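Endoglucanase(Endo-1,4-beta-glucanase)protein (Pseudomonas stutzeri, PDB 6R2J) probably hydrolyses internal beta-1,4-glucosidic bonds of cellulose and related glucans as a glycoside hydrolase of family 5, and binds cellobiose. Local coordinates at residues 29-32 with 33-37; 73-76 with 77-80; 43-46 with 47-51; 262-265 with 266-270; 165-168 with 169-172. One frame throughout, in Å; residues are numbered along the deposited sequence.

In the fold
All five interactions are local, each within one unbroken run of chain, and they follow one another in series without nesting or crossing. Counted from the N terminus, interaction 1 folds the loop between strand 14-18 and helix 41-49 of the TIM barrel. Interaction 3 then ends that helix ahead of strand 54-59, and interaction 2 starts helix 74-89. Interaction 5 turns the chain from helix 152-166 into strand 171-175, and interaction 4 lies along helix 260-276, across the chain's centre from interactions 2 and 5. Interactions 1 and 2 touch: Tyr36 OH lies 3.0 Å from Gln76 NE2, a probable hydrogen bond that ties the loop to the helix.

Interaction 1 (29-32 with 33-37)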
loop_
_atom_site.group_PDB
_atom_site.type_symbol
_atom_site.label_atom_id
_atom_site.label_comp_id
_atom_site.label_asym_id
_atom_site.label_seq_id
_atom_site.Cartn_x
_atom_site.Cartn_y
_atom_site.Cartn_z
ATOM N N PRO A 29 16.223 11.357 -11.696
ATOM C CA PRO A 29 16.085 10.137 -10.883
ATOM C C PRO A 29 16.413 10.405 -9.407
ATOM O O PRO A 29 16.015 9.636 -8.501
ATOM C CB PRO A 29 17.069 9.160 -11.523
ATOM C CG PRO A 29 18.016 10.023 -12.302
ATOM C CD PRO A 29 17.290 11.266 -12.701
ATOM N N GLY A 30 17.101 11.517 -9.162
ATOM C CA GLY A 30 17.605 11.756 -7.830
ATOM C C GLY A 30 18.676 10.742 -7.449
ATOM O O GLY A 30 19.052 9.854 -8.223
ATOM N N LYS A 31 19.175 10.869 -6.216
ATOM C CA LYS A 31 20.187 9.960 -5.712
ATOM C C LYS A 31 19.705 9.227 -4.460
ATOM O O LYS A 31 19.166 9.839 -3.539
ATOM C CB LYS A 31 21.470 10.717 -5.367
ATOM C CG LYS A 31 22.202 11.280 -6.557
ATOM C CD LYS A 31 23.471 11.966 -6.118
ATOM C CE LYS A 31 23.296 12.997 -5.027
ATOM N NZ LYS A 31 24.618 13.519 -4.509
ATOM N N ASN A 32 19.892 7.918 -4.442
ATOM C CA ASN A 32 19.691 7.169 -3.214
ATOM C C ASN A 32 20.603 7.723 -2.133
ATOM O O ASN A 32 21.790 7.988 -2.358
ATOM C CB ASN A 32 19.997 5.693 -3.488
ATOM C CG ASN A 32 19.804 4.829 -2.288
ATOM O OD1 ASN A 32 19.057 5.175 -1.368
ATOM N ND2 ASN A 32 20.445 3.661 -2.302
ATOM N N GLY A 33 20.034 7.916 -0.958
ATOM C CA GLY A 33 20.783 8.442 0.163
ATOM C C GLY A 33 20.683 9.945 0.340
ATOM O O GLY A 33 21.119 10.474 1.380
ATOM N N THR A 34 20.140 10.651 -0.647
ATOM C CA THR A 34 19.992 12.094 -0.581
ATOM C C THR A 34 18.523 12.459 -0.694
ATOM O O THR A 34 17.974 13.065 0.221
ATOM C CB THR A 34 20.771 12.736 -1.730
ATOM O OG1 THR A 34 22.140 12.344 -1.655
ATOM C CG2 THR A 34 20.650 14.237 -1.665
ATOM N N HIS A 35 17.885 12.084 -1.801
ATOM C CA HIS A 35 16.508 12.416 -2.111
ATOM C C HIS A 35 15.543 11.330 -1.705
ATOM O O HIS A 35 14.407 11.628 -1.340
ATOM C CB HIS A 35 16.383 12.680 -3.611
ATOM C CG HIS A 35 17.388 13.667 -4.109
ATOM N ND1 HIS A 35 18.430 13.313 -4.939
ATOM C CD2 HIS A 35 17.520 14.995 -3.889
ATOM C CE1 HIS A 35 19.162 14.379 -5.207
ATOM N NE2 HIS A 35 18.642 15.411 -4.564
ATOM N N TYR A 36 15.987 10.086 -1.738
ATOM C CA TYR A 36 15.187 8.956 -1.314
ATOM C C TYR A 36 16.124 7.977 -0.624
ATOM O O TYR A 36 17.345 8.141 -0.621
ATOM C CB TYR A 36 14.433 8.319 -2.486
ATOM C CG TYR A 36 15.333 7.666 -3.534
ATOM C CD1 TYR A 36 15.770 6.355 -3.379
ATOM C CD2 TYR A 36 15.756 8.363 -4.672
ATOM C CE1 TYR A 36 16.568 5.763 -4.305
ATOM C CE2 TYR A 36 16.559 7.768 -5.601
ATOM C CZ TYR A 36 16.967 6.459 -5.418
ATOM O OH TYR A 36 17.764 5.843 -6.357
ATOM N N PHE A 37 15.528 6.977 0.007
ATOM C CA PHE A 37 16.242 6.099 0.917
ATOM C C PHE A 37 15.577 4.732 0.862
ATOM O O PHE A 37 14.370 4.612 0.684
ATOM C CB PHE A 37 16.177 6.569 2.389
ATOM C CG PHE A 37 16.324 8.032 2.551
ATOM C CD1 PHE A 37 17.542 8.618 2.321
ATOM C CD2 PHE A 37 15.245 8.838 2.873
ATOM C CE1 PHE A 37 17.701 9.979 2.426
ATOM C CE2 PHE A 37 15.396 10.186 2.951
ATOM C CZ PHE A 37 16.623 10.756 2.757
HETATM O O HOH W 1 18.427 7.095 -8.647
HETATM O O HOH W 2 23.604 9.631 -1.878
#
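Asn32 lies across one face of the Tyr36 ring, its CA 3.8 Å from the ring centroid in a CH-pi contact shifted toward the rim, while the water between Gly30 O and Tyr36 OH sits at the ring's edge. The His35 ring has the methyl CG2 of Thr34 over the centre of one face and Lys31 N at its edge. The rings flank a type II beta turn, residues 31-34, in the loop between strand 14-18 and helix 41-49 of the TIM barrel. Gly33 takes the third position of the turn with a positive phi, where a side chain would be jammed against the preceding carbonyl. Lys31 O accepts twice, from Thr34 N at 3.2 Å and His35 N at 3.1 Å; the second bond, i+4 to i, adds an alpha turn that overlaps the beta turn. Tyr36 reaches back against Asn32 because its CG stands between the backbone N and the carbonyl carbon (chi1 66°). The Asn32 amide lies almost parallel to the ring plane, and Asn32 CB comes within 3.5 Å of Tyr36 CE1. Tyrosine suits this buried place, since its face packs against the turn while its hydroxyl bonds to Gln76. His35 works as an acceptor: Lys31 N donates to His35 ND1 at 2.9 Å, 2° out of the ring plane, which implies that ND1 carries no proton.

Interaction 2 (73-76 with 77-80); sequences NFDQ and IRLL
Arg78 and Asp75 meet because their torsions send them along the same side of the helix. Arg78 leaves with CG opposite its own N (chi1 -180°) and bends at chi3 (44°), which folds the guanidinium back toward the preceding turn. Asp75 has CG beside its backbone N (chi1 -74°), placing the carboxylate alongside. The result is an i to i+3 salt bridge, Arg78 NE to Asp75 OD1 at 3.3 Å. NE keeps the bond within the guanidinium plane, but it reaches OD1 on the anti side and well out of the carboxylate plane, so this is a single, long link and no bidentate pair. Asp75 O lies over one face of the guanidinium, and Arg78 NH2 comes within 3.3 Å of Asp75 CB. A short acid and a long, flexible base suit this exposed flank, since the arginine can fold back to the carboxylate.

On the buried side Ile77 and Leu80 pack on Phe130 of helix 116-130, while Gln76, bent at chi2, bonds Tyr38 OH through OE1 and Tyr36 through NE2. A buried glutamine fits there because it can donate and accept; Gln76 NE2 also lies 4.1 Å from Leu79 CD1. Backbone bonds run from Arg78 N to Phe74 O and Leu80 N to Gln76 O, both 2.9 Å.

Asn73, just before the helix, caps its first turn: Asn73 OD1 takes Gln76 N at 3.0 Å on an in-plane lone pair, while its backbone O receives Ile77 N. This side-chain N-cap is the classic start of an alpha-helix, here helix 74-89 of the TIM barrel.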
loop_
_atom_site.group_PDB
_atom_site.type_symbol
_atom_site.label_atom_id
_atom_site.label_comp_id
_atom_site.label_asym_id
_atom_site.label_seq_id
_atom_site.Cartn_x
_atom_site.Cartn_y
_atom_site.Cartn_z
ATOM N N ASN A 73 16.549 0.187 -14.541
ATOM C CA ASN A 73 17.756 0.545 -13.809
ATOM C C ASN A 73 18.188 -0.617 -12.916
ATOM O O ASN A 73 17.501 -0.939 -11.944
ATOM C CB ASN A 73 17.469 1.771 -12.955
ATOM C CG ASN A 73 18.710 2.337 -12.351
ATOM O OD1 ASN A 73 19.069 1.998 -11.247
ATOM N ND2 ASN A 73 19.364 3.214 -13.066
ATOM N N PHE A 74 19.362 -1.191 -13.217
ATOM C CA PHE A 74 19.913 -2.341 -12.495
ATOM C C PHE A 74 20.045 -2.068 -11.001
ATOM O O PHE A 74 19.657 -2.895 -10.174
ATOM C CB PHE A 74 21.277 -2.641 -13.122
ATOM C CG PHE A 74 21.970 -3.849 -12.574
ATOM C CD1 PHE A 74 21.654 -5.127 -13.034
ATOM C CD2 PHE A 74 22.954 -3.715 -11.595
ATOM C CE1 PHE A 74 22.298 -6.241 -12.528
ATOM C CE2 PHE A 74 23.589 -4.825 -11.072
ATOM C CZ PHE A 74 23.281 -6.088 -11.559
ATOM N N ASP A 75 20.586 -0.916 -10.625
ATOM C CA ASP A 75 20.788 -0.655 -9.200
ATOM C C ASP A 75 19.458 -0.519 -8.454
ATOM O O ASP A 75 19.376 -0.860 -7.281
ATOM C CB ASP A 75 21.611 0.618 -8.990
ATOM C CG ASP A 75 23.090 0.448 -9.310
ATOM O OD1 ASP A 75 23.621 -0.672 -9.158
ATOM O OD2 ASP A 75 23.731 1.456 -9.708
ATOM N N GLN A 76 18.432 0.067 -9.085
ATOM C CA GLN A 76 17.147 0.216 -8.412
ATOM C C GLN A 76 16.505 -1.146 -8.218
ATOM O O GLN A 76 15.992 -1.454 -7.132
ATOM C CB GLN A 76 16.261 1.183 -9.207
ATOM C CG GLN A 76 14.980 1.628 -8.476
ATOM C CD GLN A 76 15.167 2.755 -7.443
ATOM O OE1 GLN A 76 14.278 2.984 -6.617
ATOM N NE2 GLN A 76 16.320 3.450 -7.481
ATOM N N ILE A 77 16.594 -2.000 -9.234
ATOM C CA ILE A 77 16.110 -3.372 -9.085
ATOM C C ILE A 77 16.849 -4.080 -7.946
ATOM O O ILE A 77 16.237 -4.754 -7.107
ATOM C CB ILE A 77 16.228 -4.149 -10.414
ATOM C CG1 ILE A 77 15.464 -3.480 -11.560
ATOM C CG2 ILE A 77 15.734 -5.599 -10.255
ATOM C CD1 ILE A 77 13.968 -3.471 -11.384
ATOM N N ARG A 78 18.183 -3.974 -7.930
ATOM C CA ARG A 78 19.006 -4.530 -6.856
ATOM C C ARG A 78 18.550 -3.998 -5.498
ATOM O O ARG A 78 18.474 -4.745 -4.517
ATOM C CB ARG A 78 20.483 -4.216 -7.189
ATOM C CG ARG A 78 21.571 -4.702 -6.204
ATOM C CD ARG A 78 22.963 -3.952 -6.375
ATOM N NE ARG A 78 22.812 -2.494 -6.546
ATOM C CZ ARG A 78 22.423 -1.641 -5.592
ATOM N NH1 ARG A 78 22.177 -2.072 -4.354
ATOM N NH2 ARG A 78 22.306 -0.345 -5.881
ATOM N N LEU A 79 18.170 -2.723 -5.435
ATOM C CA LEU A 79 17.723 -2.157 -4.163
ATOM C C LEU A 79 16.375 -2.738 -3.743
ATOM O O LEU A 79 16.143 -2.999 -2.557
ATOM C CB LEU A 79 17.628 -0.641 -4.303
ATOM C CG LEU A 79 18.929 0.152 -4.245
ATOM C CD1 LEU A 79 18.719 1.540 -4.824
ATOM C CD2 LEU A 79 19.406 0.184 -2.783
ATOM N N LEU A 80 15.485 -2.957 -4.706
ATOM C CA LEU A 80 14.212 -3.600 -4.400
ATOM C C LEU A 80 14.408 -5.069 -4.030
ATOM O O LEU A 80 13.734 -5.585 -3.131
ATOM C CB LEU A 80 13.288 -3.448 -5.601
ATOM C CG LEU A 80 12.692 -2.066 -5.860
ATOM C CD1 LEU A 80 12.012 -1.976 -7.232
ATOM C CD2 LEU A 80 11.723 -1.770 -4.775
#

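Interaction 3 (43-46 with 47-51)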
loop_
_atom_site.group_PDB
_atom_site.type_symbol
_atom_site.label_atom_id
_atom_site.label_comp_id
_atom_site.label_asym_id
_atom_site.label_seq_id
_atom_site.Cartn_x
_atom_site.Cartn_y
_atom_site.Cartn_z
ATOM N N HIS A 43 15.302 -2.028 10.262
ATOM C CA HIS A 43 13.882 -1.740 10.122
ATOM C C HIS A 43 13.067 -3.026 10.075
ATOM O O HIS A 43 12.084 -3.181 10.808
ATOM C CB HIS A 43 13.653 -0.858 8.888
ATOM C CG HIS A 43 14.413 0.428 8.941
ATOM N ND1 HIS A 43 15.494 0.692 8.132
ATOM C CD2 HIS A 43 14.261 1.510 9.736
ATOM C CE1 HIS A 43 15.954 1.899 8.404
ATOM N NE2 HIS A 43 15.241 2.404 9.395
ATOM N N PHE A 44 13.468 -3.972 9.247
ATOM C CA PHE A 44 12.680 -5.191 9.139
ATOM C C PHE A 44 12.700 -5.974 10.439
ATOM O O PHE A 44 11.686 -6.569 10.818
ATOM C CB PHE A 44 13.211 -6.015 7.992
ATOM C CG PHE A 44 13.076 -5.326 6.663
ATOM C CD1 PHE A 44 11.928 -5.492 5.897
ATOM C CD2 PHE A 44 14.091 -4.473 6.177
ATOM C CE1 PHE A 44 11.813 -4.874 4.678
ATOM C CE2 PHE A 44 13.958 -3.834 4.935
ATOM C CZ PHE A 44 12.833 -4.047 4.191
ATOM N N LYS A 45 13.848 -5.976 11.131
ATOM C CA LYS A 45 13.979 -6.632 12.428
ATOM C C LYS A 45 13.091 -5.967 13.476
ATOM O O LYS A 45 12.403 -6.650 14.246
ATOM C CB LYS A 45 15.443 -6.587 12.871
ATOM C CG LYS A 45 15.803 -7.288 14.204
ATOM C CD LYS A 45 15.102 -8.603 14.400
ATOM C CE LYS A 45 15.672 -9.373 15.580
ATOM N NZ LYS A 45 16.702 -8.648 16.342
ATOM N N TYR A 46 13.109 -4.635 13.542
ATOM C CA TYR A 46 12.244 -3.953 14.495
ATOM C C TYR A 46 10.783 -4.354 14.294
ATOM O O TYR A 46 10.101 -4.738 15.245
ATOM C CB TYR A 46 12.394 -2.435 14.394
ATOM C CG TYR A 46 11.406 -1.736 15.308
ATOM C CD1 TYR A 46 11.592 -1.723 16.670
ATOM C CD2 TYR A 46 10.264 -1.127 14.798
ATOM C CE1 TYR A 46 10.656 -1.112 17.503
ATOM C CE2 TYR A 46 9.347 -0.516 15.595
ATOM C CZ TYR A 46 9.531 -0.509 16.950
ATOM O OH TYR A 46 8.596 0.099 17.761
ATOM N N TYR A 47 10.269 -4.251 13.071
ATOM C CA TYR A 47 8.834 -4.488 12.891
ATOM C C TYR A 47 8.497 -5.954 13.078
ATOM O O TYR A 47 7.482 -6.287 13.683
ATOM C CB TYR A 47 8.349 -3.911 11.562
ATOM C CG TYR A 47 8.407 -2.403 11.600
ATOM C CD1 TYR A 47 7.419 -1.648 12.262
ATOM C CD2 TYR A 47 9.475 -1.735 11.041
ATOM C CE1 TYR A 47 7.491 -0.254 12.333
ATOM C CE2 TYR A 47 9.570 -0.360 11.089
ATOM C CZ TYR A 47 8.580 0.394 11.718
ATOM O OH TYR A 47 8.702 1.769 11.730
ATOM N N ALA A 48 9.367 -6.850 12.623
ATOM C CA ALA A 48 9.199 -8.262 12.971
ATOM C C ALA A 48 9.149 -8.451 14.482
ATOM O O ALA A 48 8.329 -9.222 15.002
ATOM C CB ALA A 48 10.361 -9.081 12.408
ATOM N N ASP A 49 10.033 -7.768 15.211
ATOM C CA ASP A 49 10.041 -7.931 16.664
ATOM C C ASP A 49 8.711 -7.504 17.280
ATOM O O ASP A 49 8.317 -8.008 18.337
ATOM C CB ASP A 49 11.198 -7.134 17.278
ATOM C CG ASP A 49 12.539 -7.838 17.146
ATOM O OD1 ASP A 49 12.596 -8.984 16.639
ATOM O OD2 ASP A 49 13.549 -7.231 17.550
ATOM N N GLN A 50 8.018 -6.574 16.642
ATOM C CA GLN A 50 6.716 -6.109 17.086
ATOM C C GLN A 50 5.574 -6.994 16.602
ATOM O O GLN A 50 4.411 -6.654 16.841
ATOM C CB GLN A 50 6.510 -4.674 16.594
ATOM C CG GLN A 50 7.630 -3.710 16.977
ATOM C CD GLN A 50 7.731 -3.434 18.507
ATOM O OE1 GLN A 50 6.712 -3.292 19.208
ATOM N NE2 GLN A 50 8.967 -3.335 19.011
ATOM N N GLY A 51 5.868 -8.127 15.959
ATOM C CA GLY A 51 4.837 -9.023 15.476
ATOM C C GLY A 51 4.260 -8.687 14.124
ATOM O O GLY A 51 3.177 -9.188 13.781
#
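Tyr46 is the centre of the tight half of this contact, packed between Tyr47 and Gln50 at the C-terminal end of helix 41-49, in the beta-alpha-beta unit of the TIM barrel that runs from strand 14-18 to strand 54-59. Its ring presents an edge to the face of Tyr47, a T-shaped pair with centroids 4.9 Å apart and planes at 83°. Tyr46 CD2 stands over the middle of that face. From the next turn Gln50 lays CG over one face of the Tyr46 ring, 3.9 Å from its centroid, and Gln50 NE2 comes within 3.2 Å of Tyr46 CE1. With CG opposite its backbone N (chi1 175°), Tyr46 leans toward the end of the helix. Tyrosine serves well here: the rings pack on Met307 while the hydroxyls bond outward, Tyr46 to Asp303 and Tyr47 to Glu297. After the rings the helix ends in a Schellman motif, in which Gly51 N bonds Ala48 O at 2.9 Å and the residue after Gly51 bonds back to Tyr47 O. Gly51 has a positive phi that would jam a side chain against the carbonyl before it.

The other flank is loose and exposed. Lys45 crosses Asp49, one turn further on; carbon does most of the touching, with Lys45 CE 3.3 Å from Asp49 OD1. The salt bridge itself is long, Lys45 NZ standing 3.7 Å from Asp49 OD2.

Interaction 4 (262-265 with 266-270)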
loop_
_atom_site.group_PDB
_atom_site.type_symbol
_atom_site.label_atom_id
_atom_site.label_comp_id
_atom_site.label_asym_id
_atom_site.label_seq_id
_atom_site.Cartn_x
_atom_site.Cartn_y
_atom_site.Cartn_z
ATOM N N ALA A 262 -7.731 11.175 17.155
ATOM C CA ALA A 262 -7.227 10.299 16.099
ATOM C C ALA A 262 -6.853 8.922 16.639
ATOM O O ALA A 262 -7.100 7.905 15.976
ATOM C CB ALA A 262 -6.033 10.960 15.412
ATOM N N ALA A 263 -6.278 8.868 17.846
ATOM C CA ALA A 263 -5.950 7.588 18.473
ATOM C C ALA A 263 -7.188 6.727 18.628
ATOM O O ALA A 263 -7.174 5.531 18.305
ATOM C CB ALA A 263 -5.325 7.830 19.841
ATOM N N GLN A 264 -8.267 7.321 19.150
ATOM C CA GLN A 264 -9.498 6.577 19.326
ATOM C C GLN A 264 -10.007 6.057 17.992
ATOM O O GLN A 264 -10.430 4.901 17.894
ATOM C CB GLN A 264 -10.560 7.454 19.951
ATOM C CG GLN A 264 -11.582 6.612 20.663
ATOM C CD GLN A 264 -10.997 5.960 21.899
ATOM O OE1 GLN A 264 -10.210 6.584 22.624
ATOM N NE2 GLN A 264 -11.331 4.687 22.117
ATOM N N ALA A 265 -9.965 6.909 16.956
ATOM C CA ALA A 265 -10.420 6.552 15.621
ATOM C C ALA A 265 -9.625 5.401 15.048
ATOM O O ALA A 265 -10.194 4.553 14.354
ATOM C CB ALA A 265 -10.357 7.784 14.719
ATOM N N MET A 266 -8.320 5.341 15.348
ATOM C CA MET A 266 -7.497 4.247 14.857
ATOM C C MET A 266 -7.857 2.948 15.547
ATOM O O MET A 266 -8.009 1.921 14.885
ATOM C CB MET A 266 -6.035 4.552 15.095
ATOM C CG MET A 266 -5.083 3.491 14.641
ATOM S SD MET A 266 -3.354 4.051 14.647
ATOM C CE MET A 266 -2.429 2.495 14.571
ATOM N N ASP A 267 -7.975 2.975 16.875
ATOM C CA ASP A 267 -8.401 1.790 17.614
ATOM C C ASP A 267 -9.717 1.223 17.071
ATOM O O ASP A 267 -9.844 0.016 16.833
ATOM C CB ASP A 267 -8.549 2.166 19.090
ATOM C CG ASP A 267 -8.106 1.032 20.021
ATOM O OD1 ASP A 267 -6.882 0.655 19.984
ATOM O OD2 ASP A 267 -8.979 0.545 20.793
ATOM N N ASN A 268 -10.703 2.078 16.849
ATOM C CA ASN A 268 -11.979 1.555 16.381
ATOM C C ASN A 268 -11.898 1.096 14.933
ATOM O O ASN A 268 -12.584 0.143 14.551
ATOM C CB ASN A 268 -13.040 2.625 16.541
ATOM C CG ASN A 268 -13.321 2.936 17.968
ATOM O OD1 ASN A 268 -13.291 2.041 18.819
ATOM N ND2 ASN A 268 -13.602 4.206 18.254
ATOM N N LEU A 269 -11.100 1.777 14.107
ATOM C CA LEU A 269 -10.913 1.311 12.735
ATOM C C LEU A 269 -10.290 -0.085 12.706
ATOM O O LEU A 269 -10.826 -1.000 12.078
ATOM C CB LEU A 269 -10.061 2.307 11.954
ATOM C CG LEU A 269 -9.618 1.809 10.590
ATOM C CD1 LEU A 269 -10.780 1.675 9.593
ATOM C CD2 LEU A 269 -8.497 2.718 10.038
ATOM N N LEU A 270 -9.144 -0.265 13.362
ATOM C CA LEU A 270 -8.491 -1.571 13.350
ATOM C C LEU A 270 -9.409 -2.668 13.895
ATOM O O LEU A 270 -9.392 -3.799 13.393
ATOM C CB LEU A 270 -7.169 -1.503 14.121
ATOM C CG LEU A 270 -6.043 -0.726 13.418
ATOM C CD1 LEU A 270 -4.737 -0.748 14.265
ATOM C CD2 LEU A 270 -5.724 -1.235 12.031
#
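Backbone hydrogen bonds join Ala262 to Met266, Ala263 to Asp267, Gln264 to Asn268 and Ala265 to Leu269, four successive i to i+4 links. The straightest is Asp267 N to Ala263 O, 3.0 Å long with an angle of 175° at the hydrogen.

Close van der Waals contacts set CB atoms against carbonyl oxygens about one turn back: Leu269 CB rests 3.3 Å from Ala265 O, and Met266 CB lies 3.5 Å from Ala263 O.

Apolar packing involves outside residues. Met266 leaves the helix with CG opposite its backbone N (chi1 180°), an extended chain that carries the side chain to Leu309, Met310 and Tyr282. Helix 260-276 is thereby packed on helix 305-311 and on strand 280-285, which follows it in the TIM barrel. The small Ala265 suits its buried place against Phe209 of a neighbouring loop.

Among the polar side chains, Gln264, bent at chi2, crosses Asn268 obliquely, Gln264 CG 4.0 Å from Asn268 ND2, with the two amide planes 52° apart. Asn268 and Asp267 find their main partners outside the two segments. Asn268 ND2 is 3.3 Å from Gln264 O, but at a poor angle, and its hydrogen bond goes to Pro227 O. Asp267 OD1 pairs with Lys312 NZ and His313 NE2, a junction where an acidic group is apt.

Interaction 5 (165-168 with 169-172)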
loop_
_atom_site.group_PDB
_atom_site.type_symbol
_atom_site.label_atom_id
_atom_site.label_comp_id
_atom_site.label_asym_id
_atom_site.label_seq_id
_atom_site.Cartn_x
_atom_site.Cartn_y
_atom_site.Cartn_z
ATOM N N GLU A 165 0.967 -12.767 -17.755
ATOM C CA GLU A 165 1.693 -13.438 -18.829
ATOM C C GLU A 165 2.975 -14.076 -18.310
ATOM O O GLU A 165 3.490 -15.028 -18.908
ATOM C CB GLU A 165 2.081 -12.430 -19.915
ATOM C CG GLU A 165 0.956 -11.804 -20.728
ATOM C CD GLU A 165 1.498 -10.671 -21.652
ATOM O OE1 GLU A 165 2.643 -10.808 -22.131
ATOM O OE2 GLU A 165 0.818 -9.640 -21.882
ATOM N N VAL A 166 3.520 -13.540 -17.225
ATOM C CA VAL A 166 4.758 -14.046 -16.659
ATOM C C VAL A 166 4.594 -14.618 -15.257
ATOM O O VAL A 166 5.427 -15.445 -14.851
ATOM C CB VAL A 166 5.889 -12.991 -16.680
ATOM C CG1 VAL A 166 6.166 -12.505 -18.102
ATOM C CG2 VAL A 166 5.568 -11.851 -15.752
ATOM N N ASP A 167 3.567 -14.218 -14.494
ATOM C CA ASP A 167 3.407 -14.641 -13.096
ATOM C C ASP A 167 1.923 -14.794 -12.797
ATOM O O ASP A 167 1.177 -13.796 -12.726
ATOM C CB ASP A 167 4.114 -13.666 -12.134
ATOM C CG ASP A 167 4.048 -14.105 -10.656
ATOM O OD1 ASP A 167 3.133 -14.849 -10.274
ATOM O OD2 ASP A 167 4.910 -13.681 -9.847
ATOM N N ASP A 168 1.476 -16.045 -12.613
ATOM C CA ASP A 168 0.101 -16.323 -12.208
ATOM C C ASP A 168 -0.052 -16.663 -10.724
ATOM O O ASP A 168 -1.139 -17.119 -10.256
ATOM C CB ASP A 168 -0.430 -17.443 -13.063
ATOM C CG ASP A 168 0.311 -18.755 -12.781
ATOM O OD1 ASP A 168 1.325 -18.696 -12.032
ATOM O OD2 ASP A 168 -0.123 -19.830 -13.260
ATOM N N GLN A 169 0.965 -16.351 -9.935
ATOM C CA GLN A 169 0.984 -16.713 -8.536
ATOM C C GLN A 169 0.986 -15.516 -7.604
ATOM O O GLN A 169 0.382 -15.595 -6.536
ATOM C CB GLN A 169 2.171 -17.626 -8.178
ATOM C CG GLN A 169 2.239 -18.921 -8.912
ATOM C CD GLN A 169 1.169 -19.868 -8.491
ATOM O OE1 GLN A 169 1.015 -20.111 -7.322
ATOM N NE2 GLN A 169 0.407 -20.387 -9.430
ATOM N N THR A 170 1.628 -14.418 -7.980
ATOM C CA THR A 170 1.671 -13.254 -7.112
ATOM C C THR A 170 0.306 -12.572 -7.051
ATOM O O THR A 170 -0.400 -12.454 -8.063
ATOM C CB THR A 170 2.747 -12.294 -7.629
ATOM O OG1 THR A 170 2.980 -11.239 -6.691
ATOM C CG2 THR A 170 2.343 -11.684 -8.946
ATOM N N LEU A 171 -0.066 -12.145 -5.836
ATOM C CA LEU A 171 -1.204 -11.256 -5.649
ATOM C C LEU A 171 -0.987 -9.931 -6.377
ATOM O O LEU A 171 0.133 -9.438 -6.522
ATOM C CB LEU A 171 -1.412 -10.966 -4.161
ATOM C CG LEU A 171 -1.748 -12.182 -3.302
ATOM C CD1 LEU A 171 -1.904 -11.788 -1.863
ATOM C CD2 LEU A 171 -2.988 -12.876 -3.818
ATOM N N ILE A 172 -2.092 -9.339 -6.812
ATOM C CA ILE A 172 -2.083 -8.005 -7.405
ATOM C C ILE A 172 -3.117 -7.170 -6.668
ATOM O O ILE A 172 -4.260 -7.618 -6.484
ATOM C CB ILE A 172 -2.386 -8.015 -8.918
ATOM C CG1 ILE A 172 -1.295 -8.752 -9.690
ATOM C CG2 ILE A 172 -2.587 -6.532 -9.427
ATOM C CD1 ILE A 172 -1.707 -9.127 -11.123
#
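Asp167 begins the contact, after helix 152-166, where Glu165 is still held by a salt bridge to Arg124 and Val166 packs on helix 116-130. The CG of Asp167 stands opposite the backbone N (chi1 -177°), which swings the carboxylate forward over the two peptides that follow. Asp167 OD1 takes both their N-H groups: Gln169 N at 2.7 Å, nearly in line with the C-O bond, and Thr170 N at 2.8 Å, arriving from above the carboxylate plane. The first of these makes an Asx turn, and the second extends the grip by one residue. The other oxygen, Asp167 OD2, lies against carbon, 3.4 Å from Thr170 CG2. The branched threonine suits this spot because its methyl can cover the carboxylate while CB packs close beside it.

Asp168, an exposed residue, comes next. Gln169 lies alongside it, bent at chi2, and Gln169 NE2 is offered to Asp168 OD1 in a weak hydrogen bond of 3.2 Å, with the amide turned 71° from the carboxylate plane. Beyond it the chain enters strand 171-175, completing the beta-alpha-beta unit from strand 136-140.

Arg164 NH1 binds the backbone O of both Asp167 and Thr170, fixing the same turn from the helix side. Two N-H donors on one carboxylate oxygen, with a cation near the same backbone, would favour the charged form of this buried aspartate and hold the turn rigid.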